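Local coordinates for type III restriction-modification enzyme EcoP15I Mod subunit (Escherichia coli, PDB 4ZCF), which methylates one adenine within the DNA site CAGCAG from S-adenosylmethionine, as the modification subunit of a type III restriction-modification enzyme, at residues C28-K31 and N32-I36; L175-I178 and Y179-Y183; Q206-L209 and V210-I214; Q218-V221 and G222-V225. One frame throughout, in Å; residues are numbered along the deposited sequence.

Contact 1: C28-K31 and N32-I36; sequences CFDK and NGAFI
Asp30 and Ala34 close a tight hairpin-like loop, a type I beta turn from Asp30 to Gly33 with a G1 bulge at Gly33. Asp30 N donates to Ala34 O at 2.7 Å, and Gly33 N returns a bond to Asp30 O. Gly33 suits the bulge because its positive phi of 69° is easy for glycine. The Asp30 side chain fills the turn: a chi1 of 78° folds the carboxylate back over the loop. Its CB lies 3.8 Å from Ile36 CD1, and its CG meets the methyl of Ala34. OD1 accepts from Asn32 N at 3.0 Å, an Asx turn, and from Ala34 N at 3.1 Å; the two donors come from opposite faces of the carboxylate plane. OD2 looks outward to Ser52 of the second subunit. Aspartate is short enough to reach both amides while keeping an oxygen for the neighbour. Toward the ends of the two arms, the Phe29 and Phe35 rings meet obliquely, their planes at 56°, and Phe29 also packs on helix 14-24. At the open end, Ile36 N donates to Cys28 O, while the Ile36 CB lies 3.5 Å from that same carbonyl oxygen.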
# COMPACT_ATOMS: atom_id res chain seq x y z
N CYS A 28 29.62 -11.10 5.17
CA CYS A 28 29.61 -12.35 5.93
C CYS A 28 29.65 -12.11 7.42
O CYS A 28 29.66 -13.07 8.18
CB CYS A 28 30.76 -13.24 5.48
SG CYS A 28 30.52 -13.96 3.85
N PHE A 29 29.68 -10.83 7.82
CA PHE A 29 29.69 -10.35 9.21
C PHE A 29 28.48 -9.42 9.41
O PHE A 29 28.20 -8.59 8.56
CB PHE A 29 31.02 -9.65 9.52
CG PHE A 29 32.22 -10.56 9.38
CD1 PHE A 29 32.87 -10.70 8.16
CD2 PHE A 29 32.71 -11.27 10.47
CE1 PHE A 29 33.98 -11.55 8.03
CE2 PHE A 29 33.82 -12.11 10.34
CZ PHE A 29 34.44 -12.25 9.12
N ASP A 30 27.73 -9.61 10.49
CA ASP A 30 26.52 -8.81 10.71
C ASP A 30 26.82 -7.37 11.20
O ASP A 30 27.99 -7.00 11.26
CB ASP A 30 25.47 -9.59 11.55
CG ASP A 30 25.72 -9.67 13.05
OD1 ASP A 30 26.71 -9.07 13.52
OD2 ASP A 30 24.87 -10.25 13.76
N LYS A 31 25.79 -6.57 11.53
CA LYS A 31 26.01 -5.19 12.00
C LYS A 31 26.84 -5.07 13.27
O LYS A 31 27.42 -4.02 13.53
CB LYS A 31 24.69 -4.39 12.10
CG LYS A 31 23.78 -4.76 13.29
CD LYS A 31 22.38 -4.18 13.13
CE LYS A 31 22.21 -2.74 13.58
NZ LYS A 31 21.14 -2.07 12.79
N ASN A 32 26.90 -6.17 14.05
CA ASN A 32 27.63 -6.29 15.32
C ASN A 32 28.97 -7.03 15.17
O ASN A 32 29.58 -7.40 16.18
CB ASN A 32 26.74 -6.94 16.39
CG ASN A 32 25.41 -6.25 16.61
OD1 ASN A 32 25.32 -5.02 16.74
ND2 ASN A 32 24.34 -7.05 16.68
N GLY A 33 29.44 -7.20 13.92
CA GLY A 33 30.71 -7.84 13.61
C GLY A 33 30.77 -9.33 13.90
O GLY A 33 31.87 -9.88 14.00
N ALA A 34 29.58 -9.98 14.02
CA ALA A 34 29.39 -11.42 14.25
C ALA A 34 29.32 -12.15 12.90
O ALA A 34 28.73 -11.64 11.95
CB ALA A 34 28.12 -11.67 15.06
N PHE A 35 29.90 -13.35 12.83
CA PHE A 35 30.02 -14.16 11.61
C PHE A 35 28.75 -14.82 11.09
O PHE A 35 28.17 -15.67 11.78
CB PHE A 35 31.17 -15.18 11.77
CG PHE A 35 31.54 -15.98 10.55
CD1 PHE A 35 32.08 -15.35 9.43
CD2 PHE A 35 31.40 -17.35 10.52
CE1 PHE A 35 32.42 -16.08 8.30
CE2 PHE A 35 31.77 -18.09 9.40
CZ PHE A 35 32.27 -17.44 8.29
N ILE A 36 28.36 -14.50 9.85
CA ILE A 36 27.20 -15.10 9.18
C ILE A 36 27.74 -16.29 8.39
O ILE A 36 28.14 -16.15 7.23
CB ILE A 36 26.35 -14.11 8.31
CG1 ILE A 36 25.95 -12.84 9.12
CG2 ILE A 36 25.11 -14.80 7.69
CD1 ILE A 36 25.90 -11.61 8.32

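Contact 2: L175-I178 and Y179-Y183; sequences LTFI and YPRLY
Leu182 N donates to Ile178 O at 3.0 Å, nearly straight at 169°, and one turn earlier Tyr179 N donates to Leu175 O at 3.1 Å. Between these two bonds the pattern is interrupted, for Pro180 has no N-H to offer: Thr176 O meets its CD instead, at 3.3 Å, and the helix kinks. Phe177 O lacks the usual bond from the amide of Arg181, and receives a weak one from that residue's side chain, NH1 lying 2.9 Å away. The rest of the guanidinium is held by Asp101, through a salt bridge to NH2, and by Asn102 at NE. This is the middle of helix 171-188, which belongs to the Rossmann-like methylase domain and lies against helices 63-71 and 204-215. The Phe177 ring, swung forward along the helix toward Arg181 by a trans first torsion (chi1 170°), brings CE1 over one face of the guanidinium, 3.4 Å from Arg181 NE. Ring and guanidinium planes are 40° apart, and Arg181 CD lies over a face of the ring while the head of the arginine stays on its polar partners. A leucine in place of Arg181 would probably leave Asp101 without its positive mate and the Phe177 ring without the group its CE1 rests on. Further round, Ile178 and Leu182 run side by side with their CD1 methyls 4.0 Å apart, branched side chains suited to the apolar surface that meets Val210 and Leu207.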
# COMPACT_ATOMS: atom_id res chain seq x y z
N LEU A 175 11.53 -9.27 11.53
CA LEU A 175 10.54 -9.49 10.46
C LEU A 175 9.53 -10.58 10.80
O LEU A 175 8.36 -10.48 10.42
CB LEU A 175 11.22 -9.78 9.12
CG LEU A 175 12.06 -8.63 8.48
CD1 LEU A 175 12.97 -9.18 7.40
CD2 LEU A 175 11.18 -7.56 7.85
N THR A 176 9.95 -11.60 11.59
CA THR A 176 9.09 -12.69 12.06
C THR A 176 8.07 -12.09 13.04
O THR A 176 6.91 -12.52 13.06
CB THR A 176 9.94 -13.83 12.69
OG1 THR A 176 11.01 -14.18 11.81
CG2 THR A 176 9.11 -15.09 13.01
N PHE A 177 8.51 -11.11 13.85
CA PHE A 177 7.66 -10.42 14.82
C PHE A 177 6.60 -9.52 14.17
O PHE A 177 5.42 -9.70 14.49
CB PHE A 177 8.51 -9.69 15.89
CG PHE A 177 7.74 -8.75 16.79
CD1 PHE A 177 6.77 -9.22 17.66
CD2 PHE A 177 8.00 -7.38 16.78
CE1 PHE A 177 6.05 -8.35 18.48
CE2 PHE A 177 7.27 -6.51 17.58
CZ PHE A 177 6.31 -7.00 18.43
N ILE A 178 6.98 -8.57 13.26
CA ILE A 178 5.97 -7.67 12.64
C ILE A 178 5.05 -8.26 11.59
O ILE A 178 3.90 -7.85 11.55
CB ILE A 178 6.46 -6.24 12.23
CG1 ILE A 178 7.74 -6.29 11.40
CG2 ILE A 178 6.62 -5.30 13.44
CD1 ILE A 178 7.55 -6.53 9.93
N TYR A 179 5.57 -9.11 10.67
CA TYR A 179 4.78 -9.71 9.58
C TYR A 179 3.33 -10.09 9.94
O TYR A 179 2.41 -9.59 9.26
CB TYR A 179 5.51 -10.89 8.89
CG TYR A 179 4.74 -11.47 7.71
CD1 TYR A 179 3.68 -12.34 7.91
CD2 TYR A 179 5.04 -11.09 6.40
CE1 TYR A 179 2.90 -12.79 6.84
CE2 TYR A 179 4.29 -11.56 5.32
CZ TYR A 179 3.22 -12.42 5.55
OH TYR A 179 2.44 -12.89 4.52
N PRO A 180 3.05 -11.00 10.93
CA PRO A 180 1.65 -11.41 11.15
C PRO A 180 0.77 -10.28 11.67
O PRO A 180 -0.44 -10.27 11.41
CB PRO A 180 1.79 -12.56 12.13
CG PRO A 180 3.04 -12.28 12.88
CD PRO A 180 3.96 -11.74 11.84
N ARG A 181 1.37 -9.33 12.39
CA ARG A 181 0.70 -8.15 12.93
C ARG A 181 0.22 -7.20 11.81
O ARG A 181 -0.98 -6.87 11.74
CB ARG A 181 1.60 -7.48 13.97
CG ARG A 181 1.68 -8.32 15.24
CD ARG A 181 2.95 -8.12 16.02
NE ARG A 181 2.91 -8.85 17.29
CZ ARG A 181 3.22 -10.13 17.44
NH1 ARG A 181 3.63 -10.85 16.39
NH2 ARG A 181 3.11 -10.72 18.62
N LEU A 182 1.13 -6.88 10.86
CA LEU A 182 0.86 -6.06 9.67
C LEU A 182 -0.09 -6.78 8.73
O LEU A 182 -0.93 -6.14 8.11
CB LEU A 182 2.17 -5.78 8.93
CG LEU A 182 3.20 -4.85 9.62
CD1 LEU A 182 4.32 -4.57 8.68
CD2 LEU A 182 2.57 -3.51 10.10
N TYR A 183 0.04 -8.13 8.64
CA TYR A 183 -0.83 -8.96 7.82
C TYR A 183 -2.27 -8.88 8.28
O TYR A 183 -3.15 -8.60 7.46
CB TYR A 183 -0.30 -10.42 7.76
CG TYR A 183 -1.09 -11.30 6.81
CD1 TYR A 183 -0.76 -11.36 5.45
CD2 TYR A 183 -2.21 -12.01 7.25
CE1 TYR A 183 -1.51 -12.15 4.56
CE2 TYR A 183 -2.97 -12.77 6.36
CZ TYR A 183 -2.59 -12.87 5.03
OH TYR A 183 -3.34 -13.64 4.17

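Contact 3: Q206-L209 and V210-I214; sequences QLKL and VCDEI. With MN (manganese (II) ion), chain G.
Lys208 and Asp212 stand one turn apart on helix 204-215, an i to i+4 pair whose side chains slant across each other. The lysine doubles back on itself, bent at chi2, chi3 and chi4, and so carries NZ toward the carboxylate; the salt bridge to Asp212 OD1 is nonetheless long, 3.9 Å. The firmer partner of OD1 is Tyr247 on strand 241-248, whose hydroxyl also has a weak bond with Lys208 NZ. Replacing Asp212 by an alanine would probably leave the ammonium without this nearby negative charge and take from the Tyr247 hydroxyl its carboxylate partner. Leu209 crosses Asp212 too, its CD2 lying 3.6 Å from OD2, and the leucine side chain also packs on Gln206 of the second subunit. On another side, Leu207, whose chi1 of 169° sets CG opposite its own amide nitrogen, leans along the helix to bring CD1 to Cys211 SG at 3.9 Å and to Val210 CG1 at 4.2 Å. These apolar residues, medium or small, suit a face pressed between strands 193-199 and 241-248 and helix 171-188. Along the backbone run bonds of helical spacing, among them Cys211 N to Leu207 O at 2.8 Å. Glu213 turns outward, near His168 of the endonuclease subunit, and its OE2 binds a manganese ion at 2.4 Å.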
# COMPACT_ATOMS: atom_id res chain seq x y z
N GLN A 206 14.14 -2.83 5.53
CA GLN A 206 13.52 -4.14 5.79
C GLN A 206 12.02 -4.08 6.00
O GLN A 206 11.31 -4.95 5.50
CB GLN A 206 14.17 -4.83 6.99
CG GLN A 206 15.58 -5.37 6.70
CD GLN A 206 16.69 -4.33 6.72
OE1 GLN A 206 16.53 -3.14 7.06
NE2 GLN A 206 17.87 -4.79 6.36
N LEU A 207 11.52 -3.04 6.70
CA LEU A 207 10.08 -2.84 6.91
C LEU A 207 9.42 -2.39 5.63
O LEU A 207 8.34 -2.86 5.30
CB LEU A 207 9.85 -1.79 7.99
CG LEU A 207 8.43 -1.24 8.19
CD1 LEU A 207 7.44 -2.34 8.74
CD2 LEU A 207 8.47 0.01 9.03
N LYS A 208 10.06 -1.46 4.92
CA LYS A 208 9.57 -0.90 3.67
C LYS A 208 9.42 -2.00 2.65
O LYS A 208 8.41 -2.03 1.94
CB LYS A 208 10.52 0.20 3.15
CG LYS A 208 10.09 1.62 3.50
CD LYS A 208 8.85 2.10 2.71
CE LYS A 208 9.14 2.60 1.32
NZ LYS A 208 9.25 1.48 0.34
N LEU A 209 10.40 -2.94 2.62
CA LEU A 209 10.35 -4.11 1.74
C LEU A 209 9.26 -5.13 2.13
O LEU A 209 8.59 -5.65 1.23
CB LEU A 209 11.73 -4.76 1.51
CG LEU A 209 12.76 -3.91 0.68
CD1 LEU A 209 13.96 -4.72 0.31
CD2 LEU A 209 12.15 -3.35 -0.59
N VAL A 210 9.02 -5.34 3.45
CA VAL A 210 7.93 -6.23 3.92
C VAL A 210 6.55 -5.60 3.69
O VAL A 210 5.58 -6.32 3.47
CB VAL A 210 8.13 -6.81 5.34
CG1 VAL A 210 7.67 -5.85 6.42
CG2 VAL A 210 7.44 -8.15 5.49
N CYS A 211 6.46 -4.25 3.70
CA CYS A 211 5.22 -3.52 3.44
C CYS A 211 4.86 -3.60 1.99
O CYS A 211 3.68 -3.61 1.64
CB CYS A 211 5.33 -2.08 3.90
SG CYS A 211 5.06 -1.84 5.66
N ASP A 212 5.89 -3.65 1.14
CA ASP A 212 5.77 -3.86 -0.29
C ASP A 212 5.12 -5.22 -0.51
O ASP A 212 4.12 -5.30 -1.19
CB ASP A 212 7.13 -3.75 -0.99
CG ASP A 212 7.67 -2.32 -1.15
OD1 ASP A 212 6.88 -1.37 -1.01
OD2 ASP A 212 8.88 -2.17 -1.48
N GLU A 213 5.60 -6.25 0.21
CA GLU A 213 5.04 -7.61 0.17
C GLU A 213 3.58 -7.67 0.59
O GLU A 213 2.74 -8.11 -0.21
CB GLU A 213 5.88 -8.55 1.08
CG GLU A 213 6.55 -9.70 0.36
CD GLU A 213 5.60 -10.84 0.07
OE1 GLU A 213 5.00 -11.37 1.04
OE2 GLU A 213 5.44 -11.19 -1.12
N ILE A 214 3.27 -7.22 1.84
CA ILE A 214 1.93 -7.23 2.44
C ILE A 214 0.94 -6.27 1.76
O ILE A 214 -0.23 -6.63 1.61
CB ILE A 214 2.01 -7.06 4.03
CG1 ILE A 214 2.76 -8.22 4.69
CG2 ILE A 214 0.66 -6.80 4.74
CD1 ILE A 214 3.68 -7.79 5.78
MN MN G . 5.65 -12.98 -2.65

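Contact 4: Q218-V221 and G222-V225; sequences QNHV and GDLV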
# COMPACT_ATOMS: atom_id res chain seq x y z
N GLN A 218 2.57 -0.41 -5.20
CA GLN A 218 1.66 0.53 -5.84
C GLN A 218 0.82 1.30 -4.79
O GLN A 218 0.28 2.40 -5.07
CB GLN A 218 0.75 -0.22 -6.82
N ASN A 219 0.73 0.72 -3.57
CA ASN A 219 -0.03 1.28 -2.45
C ASN A 219 0.83 2.04 -1.47
O ASN A 219 0.33 2.47 -0.44
CB ASN A 219 -0.89 0.19 -1.79
CG ASN A 219 -1.93 -0.39 -2.71
OD1 ASN A 219 -2.76 0.32 -3.32
ND2 ASN A 219 -1.89 -1.70 -2.86
N HIS A 220 2.13 2.24 -1.78
CA HIS A 220 2.99 3.08 -0.95
C HIS A 220 2.51 4.54 -1.19
O HIS A 220 2.33 4.95 -2.35
CB HIS A 220 4.46 2.89 -1.33
CG HIS A 220 5.41 3.80 -0.59
ND1 HIS A 220 6.23 4.70 -1.27
CD2 HIS A 220 5.65 3.92 0.73
CE1 HIS A 220 6.94 5.31 -0.34
NE2 HIS A 220 6.63 4.88 0.88
N VAL A 221 2.23 5.29 -0.10
CA VAL A 221 1.80 6.69 -0.16
C VAL A 221 3.03 7.67 -0.20
O VAL A 221 3.08 8.61 -1.01
CB VAL A 221 0.77 6.99 0.97
CG1 VAL A 221 0.54 8.48 1.17
CG2 VAL A 221 -0.55 6.28 0.70
N GLY A 222 4.02 7.38 0.65
CA GLY A 222 5.25 8.13 0.80
C GLY A 222 5.81 7.91 2.18
O GLY A 222 5.20 7.22 3.01
N ASP A 223 7.01 8.46 2.43
CA ASP A 223 7.69 8.39 3.71
C ASP A 223 7.92 9.78 4.16
O ASP A 223 8.19 10.67 3.35
CB ASP A 223 9.01 7.61 3.63
CG ASP A 223 8.84 6.23 2.99
OD1 ASP A 223 7.85 5.51 3.35
OD2 ASP A 223 9.66 5.89 2.10
N LEU A 224 7.73 9.99 5.47
CA LEU A 224 7.90 11.27 6.13
C LEU A 224 9.17 11.21 6.96
O LEU A 224 9.52 10.17 7.50
CB LEU A 224 6.69 11.62 7.03
CG LEU A 224 5.29 11.49 6.41
CD1 LEU A 224 4.23 11.30 7.51
CD2 LEU A 224 4.96 12.71 5.54
N VAL A 225 9.87 12.35 7.02
CA VAL A 225 11.12 12.49 7.77
C VAL A 225 10.84 13.34 8.97
O VAL A 225 10.43 14.48 8.83
CB VAL A 225 12.27 13.00 6.88
CG1 VAL A 225 13.48 13.42 7.70
CG2 VAL A 225 12.66 11.93 5.84
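His220 reaches along its own strand to Asp223, and here the contact is tight. Its NE2 donates to Asp223 OD1 at 2.8 Å and almost straight, 171°. The oxygen lies in the plane of the imidazole, whereas the donor comes to it from above the carboxylate plane; ring and carboxylate are turned 50° against each other. The imidazole is laid over Gly222, whose N sits over the centre of one face, 3.6 Å above the plane of the His220 ring. His220 CE1 comes 3.5 Å from Gly222 CA. Glycine fits the spot well, since a positive phi of 155° suits a residue without a side chain. Lys208 of helix 204-215 packs against both His220 and Asp223, and its positive charge could well steady the buried carboxylate. Toward the 222-225 segment the other side of the strand is looser. Val221, partly exposed, lies on the opposite side of the strand from the imidazole and meets little of that segment beyond the adjoining Gly222; instead it packs on Val246 and Thr248 of strand 241-248 and on Ile237 of the second subunit. Two features explain why His220 and Asp223, three apart, can meet on one side of a strand. Val221 and Gly222 both bond through their backbones to Val246, and Val221 has near-helical backbone angles. Together they are consistent with a classic beta bulge, an extra residue in strand 220-227 of the large mixed methylase sheet.

Contacts 2 and 3 are the buried pair: their helices, 171-188 and 204-215, pack together through Ile178 on Val210 and Tyr179 on Ile214. Contacts 1 and 4 are partly buried. Contact 4 touches contact 3 where Lys208 CE lies against His220 and Asp223, joining helix to sheet, whereas contact 1, its centre about 35 Å from that of the chain, touches none of the others. Contact 1 combines backbone bonds of a turn with two amides gripped by one carboxylate oxygen; contact 2 sets an arginine against a ring beside a proline kink, contact 3 has a long lysine-aspartate salt bridge, and contact 4 rests on one histidine-carboxylate bond. Contacts 1, 3 and 4 meet the second subunit; contact 2 does not.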